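Local structure of Yop proteins translocation protein H (Yersinia pestis, 1Z21) at residues 74-77 with 78-82; 98-101 with 102-106. The protein may control secretion or polymerisation of the needle subunit YscF and so regulate assembly of the type III secretion injectisome. All blocks are in the same frame, centred on the assembly; numbering follows the deposited sequence.

In the fold
Contact 1 lies on helix 71-82 and contact 2 on helix 94-107, consecutive helices of the five-helix core domain, joined by a chain partly absent from the model. Their centres are about 11 Å apart, and the two meet directly in an apolar seam. L81 CD1 lies 3.4 Å from I100 CG2, and V80 CG1 is 3.7 Å from I100 CD1, so I100 touches two residues of contact 1. Farther along helix 94-107, L78 CD2 meets L104 CD1 at 3.6 Å, while L77 CD1 rests against the aliphatic CG of E103 at 3.7 Å. The centre of contact 1 lies about 5 Å from the centre of the chain, that of contact 2 about 11 Å.

Contact 1 of 2, residues 74-77 with 78-82; sequences EAIL and LQVLE
I76 turns its CG2 anti to the backbone N, next to its own carbonyl carbon; in V80, one turn later, chi1 of 167° sends CG1 anti to the backbone N and so leaves CG2 beside it, anti to the carbonyl carbon. The two methyls thus face each other along the helix, and CG2 meets CG2 at 4.1 Å with the branched side chains running obliquely past one another. The same V80 methyl also lies 3.2 Å from I76 O, the carbonyl oxygen that accepts the V80 N-H at 2.8 Å between N and O. Here the polar bond and the apolar touch share one residue pair.

L78 places CG in the same position as V80 CG2, anti to the carbonyl carbon (chi1 -71°), which swings the isobutyl group back over the preceding turn until CG is 3.4 Å from E74 O. That oxygen is already bonded to L78 N at 3.1 Å, so the leucine flanks a carbonyl whose hydrogen bond it also supplies. L81 repeats this posture more loosely, with CG 3.8 Å from L77 O, the acceptor of its own N-H. Q79 N bonds to A75 O, completing four successive i to i+4 bonds.

Beyond CB the Q79 chain leaves the earlier turn: it bends at chi2, and NE2 donates to E29 OE1 on helix 25-43. R36, also on helix 25-43, donates NH2 to Q79 O and NE to V80 O. The buried I76 side chain packs against L31 and V35 of helix 25-43 and W14 of helix 6-19. The pattern is that of an amphipathic alpha-helix packed into an all-helical domain, here the YopR core, with I76, L77 and V80 buried and L78 and E82 exposed.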
loop_
_atom_site.group_PDB
_atom_site.type_symbol
_atom_site.label_atom_id
_atom_site.label_comp_id
_atom_site.label_asym_id
_atom_site.label_seq_id
_atom_site.Cartn_x
_atom_site.Cartn_y
_atom_site.Cartn_z
ATOM N N GLU A 74 -1.082 6.612 -1.411
ATOM C CA GLU A 74 0.016 6.827 -2.347
ATOM C C GLU A 74 1.354 6.455 -1.721
ATOM O O GLU A 74 2.137 5.753 -2.322
ATOM C CB GLU A 74 0.040 8.279 -2.812
ATOM C CG GLU A 74 -1.127 8.634 -3.722
ATOM C CD GLU A 74 -1.315 10.126 -3.903
ATOM O OE1 GLU A 74 -0.651 10.919 -3.204
ATOM O OE2 GLU A 74 -2.144 10.501 -4.751
ATOM N N ALA A 75 1.582 6.895 -0.487
ATOM C CA ALA A 75 2.818 6.554 0.224
ATOM C C ALA A 75 2.937 5.064 0.480
ATOM O O ALA A 75 3.995 4.475 0.277
ATOM C CB ALA A 75 2.884 7.316 1.538
ATOM N N ILE A 76 1.854 4.457 0.952
ATOM C CA ILE A 76 1.825 3.029 1.205
ATOM C C ILE A 76 2.109 2.237 -0.071
ATOM O O ILE A 76 2.943 1.352 -0.064
ATOM C CB ILE A 76 0.486 2.605 1.858
ATOM C CG1 ILE A 76 0.395 3.151 3.300
ATOM C CG2 ILE A 76 0.306 1.084 1.817
ATOM C CD1 ILE A 76 1.305 2.476 4.321
ATOM N N LEU A 77 1.430 2.571 -1.161
ATOM C CA LEU A 77 1.582 1.853 -2.430
ATOM C C LEU A 77 3.030 1.880 -2.921
ATOM O O LEU A 77 3.577 0.850 -3.290
ATOM C CB LEU A 77 0.629 2.425 -3.509
ATOM C CG LEU A 77 -0.846 2.003 -3.371
ATOM C CD1 LEU A 77 -1.722 2.828 -4.309
ATOM C CD2 LEU A 77 -1.000 0.527 -3.631
ATOM N N LEU A 78 3.638 3.060 -2.889
ATOM C CA LEU A 78 5.026 3.239 -3.295
ATOM C C LEU A 78 5.952 2.428 -2.389
ATOM O O LEU A 78 6.853 1.754 -2.870
ATOM C CB LEU A 78 5.399 4.725 -3.307
ATOM C CG LEU A 78 4.729 5.476 -4.469
ATOM C CD1 LEU A 78 4.810 6.977 -4.321
ATOM C CD2 LEU A 78 5.328 5.063 -5.784
ATOM N N GLN A 79 5.697 2.439 -1.089
ATOM C CA GLN A 79 6.554 1.685 -0.174
ATOM C C GLN A 79 6.382 0.171 -0.327
ATOM O O GLN A 79 7.350 -0.564 -0.272
ATOM C CB GLN A 79 6.342 2.135 1.272
ATOM C CG GLN A 79 7.329 1.485 2.266
ATOM C CD GLN A 79 8.781 1.867 2.006
ATOM O OE1 GLN A 79 9.067 2.983 1.547
ATOM N NE2 GLN A 79 9.704 0.950 2.311
ATOM N N VAL A 80 5.160 -0.292 -0.550
ATOM C CA VAL A 80 4.913 -1.698 -0.850
ATOM C C VAL A 80 5.787 -2.148 -2.038
ATOM O O VAL A 80 6.436 -3.197 -1.987
ATOM C CB VAL A 80 3.405 -1.971 -1.132
ATOM C CG1 VAL A 80 3.193 -3.340 -1.753
ATOM C CG2 VAL A 80 2.585 -1.863 0.148
ATOM N N LEU A 81 5.795 -1.355 -3.106
ATOM C CA LEU A 81 6.601 -1.672 -4.287
ATOM C C LEU A 81 8.080 -1.866 -3.943
ATOM O O LEU A 81 8.727 -2.747 -4.503
ATOM C CB LEU A 81 6.468 -0.581 -5.353
ATOM C CG LEU A 81 5.282 -0.700 -6.316
ATOM C CD1 LEU A 81 5.133 0.578 -7.087
ATOM C CD2 LEU A 81 5.450 -1.866 -7.278
ATOM N N GLU A 82 8.616 -1.041 -3.044
ATOM C CA GLU A 82 10.022 -1.162 -2.634
ATOM C C GLU A 82 10.393 -2.538 -2.064
ATOM O O GLU A 82 11.543 -2.963 -2.178
ATOM C CB GLU A 82 10.403 -0.087 -1.609
ATOM C CG GLU A 82 10.592 1.311 -2.162
ATOM C CD GLU A 82 11.744 1.421 -3.158
ATOM O OE1 GLU A 82 12.398 0.405 -3.450
ATOM O OE2 GLU A 82 11.996 2.533 -3.649
#

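Contact 2 of 2, residues 98-101 with 102-106; sequences ELIN and KELMI
The carboxylate of E98 is met by K102 at its OE2 end: K102 NZ and CE lie near the carboxylate plane beside OE2, while K102 CG sits above that plane, to one side. NZ forms a salt bridge with OE2 at 3.3 Å, and the neighbouring CE comes equally near at 3.2 Å, so the end of the lysine lies across this one oxygen. The amide of N101 is the other flat group; the N101 and L104 side chains run at a slant to each other, with OD1 4.1 Å from L104 CD1. The E98-K102 pair is an i to i+4 contact and N101-L104 an i to i+3 contact, both within helix 94-107, the last helix of the five-helix YopR core domain.

The ion pair depends on two bends. E98 sends CG anti to the backbone N and then folds at chi2 (61°), which carries its carboxylate toward the following turn. K102 swings back with CG beside its own N, runs extended through chi2 and chi3, and bends only at chi4 (-73°) to present NZ. Both residues are partly exposed, so solvent probably weakens the attraction. V50, in a loop, touches both side chains.

The apolar i to i+4 pair is I100 and L104, whose side chains lie alongside each other and point the same way, with CG2 3.8 Å from CD1. This pair faces helix 71-82. The buried E103 turns away from the preceding turn, bending at chi2, and its OE1 forms a salt bridge with R60 of helix 52-66, which would offset the cost of burying a carboxylate.

Along the backbone, K102, E103 and M105 donate to E98, L99 and N101. L104 N binds I100 O at 2.9 Å, and the L104 CG lies 3.5 Å from that same oxygen.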
loop_
_atom_site.group_PDB
_atom_site.type_symbol
_atom_site.label_atom_id
_atom_site.label_comp_id
_atom_site.label_asym_id
_atom_site.label_seq_id
_atom_site.Cartn_x
_atom_site.Cartn_y
_atom_site.Cartn_z
ATOM N N GLU A 98 2.285 -4.132 -11.260
ATOM C CA GLU A 98 1.528 -3.504 -12.342
ATOM C C GLU A 98 0.202 -2.961 -11.825
ATOM O O GLU A 98 -0.212 -1.865 -12.192
ATOM C CB GLU A 98 1.276 -4.491 -13.483
ATOM C CG GLU A 98 0.389 -3.953 -14.604
ATOM C CD GLU A 98 0.952 -2.729 -15.297
ATOM O OE1 GLU A 98 2.144 -2.420 -15.111
ATOM O OE2 GLU A 98 0.197 -2.072 -16.048
ATOM N N LEU A 99 -0.456 -3.745 -10.980
ATOM C CA LEU A 99 -1.675 -3.320 -10.296
ATOM C C LEU A 99 -1.469 -2.018 -9.539
ATOM O O LEU A 99 -2.297 -1.113 -9.597
ATOM C CB LEU A 99 -2.087 -4.378 -9.273
ATOM C CG LEU A 99 -3.479 -4.961 -9.313
ATOM C CD1 LEU A 99 -3.883 -5.306 -10.746
ATOM C CD2 LEU A 99 -3.472 -6.199 -8.423
ATOM N N ILE A 100 -0.368 -1.954 -8.793
ATOM C CA ILE A 100 -0.055 -0.794 -7.981
ATOM C C ILE A 100 0.115 0.418 -8.861
ATOM O O ILE A 100 -0.418 1.491 -8.585
ATOM C CB ILE A 100 1.210 -1.048 -7.143
ATOM C CG1 ILE A 100 0.863 -2.000 -5.998
ATOM C CG2 ILE A 100 1.773 0.276 -6.607
ATOM C CD1 ILE A 100 2.066 -2.425 -5.171
ATOM N N ASN A 101 0.842 0.242 -9.949
ATOM C CA ASN A 101 1.073 1.344 -10.847
ATOM C C ASN A 101 -0.217 1.854 -11.513
ATOM O O ASN A 101 -0.351 3.046 -11.720
ATOM C CB ASN A 101 2.194 0.989 -11.821
ATOM C CG ASN A 101 3.575 0.921 -11.110
ATOM O OD1 ASN A 101 3.992 1.878 -10.429
ATOM N ND2 ASN A 101 4.258 -0.212 -11.233
ATOM N N LYS A 102 -1.171 0.967 -11.790
ATOM C CA LYS A 102 -2.462 1.395 -12.336
ATOM C C LYS A 102 -3.263 2.207 -11.316
ATOM O O LYS A 102 -3.864 3.218 -11.662
ATOM C CB LYS A 102 -3.271 0.193 -12.840
ATOM C CG LYS A 102 -2.671 -0.435 -14.073
ATOM C CD LYS A 102 -3.657 -1.241 -14.830
ATOM C CE LYS A 102 -3.009 -1.916 -16.022
ATOM N NZ LYS A 102 -2.698 -0.947 -17.096
ATOM N N GLU A 103 -3.259 1.782 -10.053
ATOM C CA GLU A 103 -3.896 2.572 -8.990
ATOM C C GLU A 103 -3.208 3.916 -8.777
ATOM O O GLU A 103 -3.876 4.914 -8.566
ATOM C CB GLU A 103 -3.956 1.796 -7.671
ATOM C CG GLU A 103 -4.630 2.548 -6.512
ATOM C CD GLU A 103 -6.087 2.942 -6.773
ATOM O OE1 GLU A 103 -6.750 2.329 -7.638
ATOM O OE2 GLU A 103 -6.578 3.864 -6.089
ATOM N N LEU A 104 -1.877 3.955 -8.833
ATOM C CA LEU A 104 -1.171 5.213 -8.658
ATOM C C LEU A 104 -1.557 6.196 -9.772
ATOM O O LEU A 104 -1.687 7.379 -9.524
ATOM C CB LEU A 104 0.346 5.011 -8.587
ATOM C CG LEU A 104 0.831 4.431 -7.255
ATOM C CD1 LEU A 104 2.265 4.001 -7.357
ATOM C CD2 LEU A 104 0.694 5.426 -6.129
ATOM N N MET A 105 -1.782 5.684 -10.978
ATOM C CA MET A 105 -2.183 6.536 -12.101
ATOM C C MET A 105 -3.552 7.136 -11.834
ATOM O O MET A 105 -3.787 8.288 -12.162
ATOM C CB MET A 105 -2.154 5.743 -13.413
ATOM C CG MET A 105 -2.624 6.502 -14.653
ATOM S SD MET A 105 -1.440 7.738 -15.126
ATOM C CE MET A 105 -0.330 6.778 -16.141
ATOM N N ILE A 106 -4.440 6.364 -11.218
ATOM C CA ILE A 106 -5.769 6.846 -10.839
ATOM C C ILE A 106 -5.699 7.894 -9.723
ATOM O O ILE A 106 -6.440 8.871 -9.744
ATOM C CB ILE A 106 -6.667 5.658 -10.441
ATOM C CG1 ILE A 106 -6.987 4.812 -11.673
ATOM C CG2 ILE A 106 -7.981 6.123 -9.772
ATOM C CD1 ILE A 106 -7.520 3.421 -11.338
#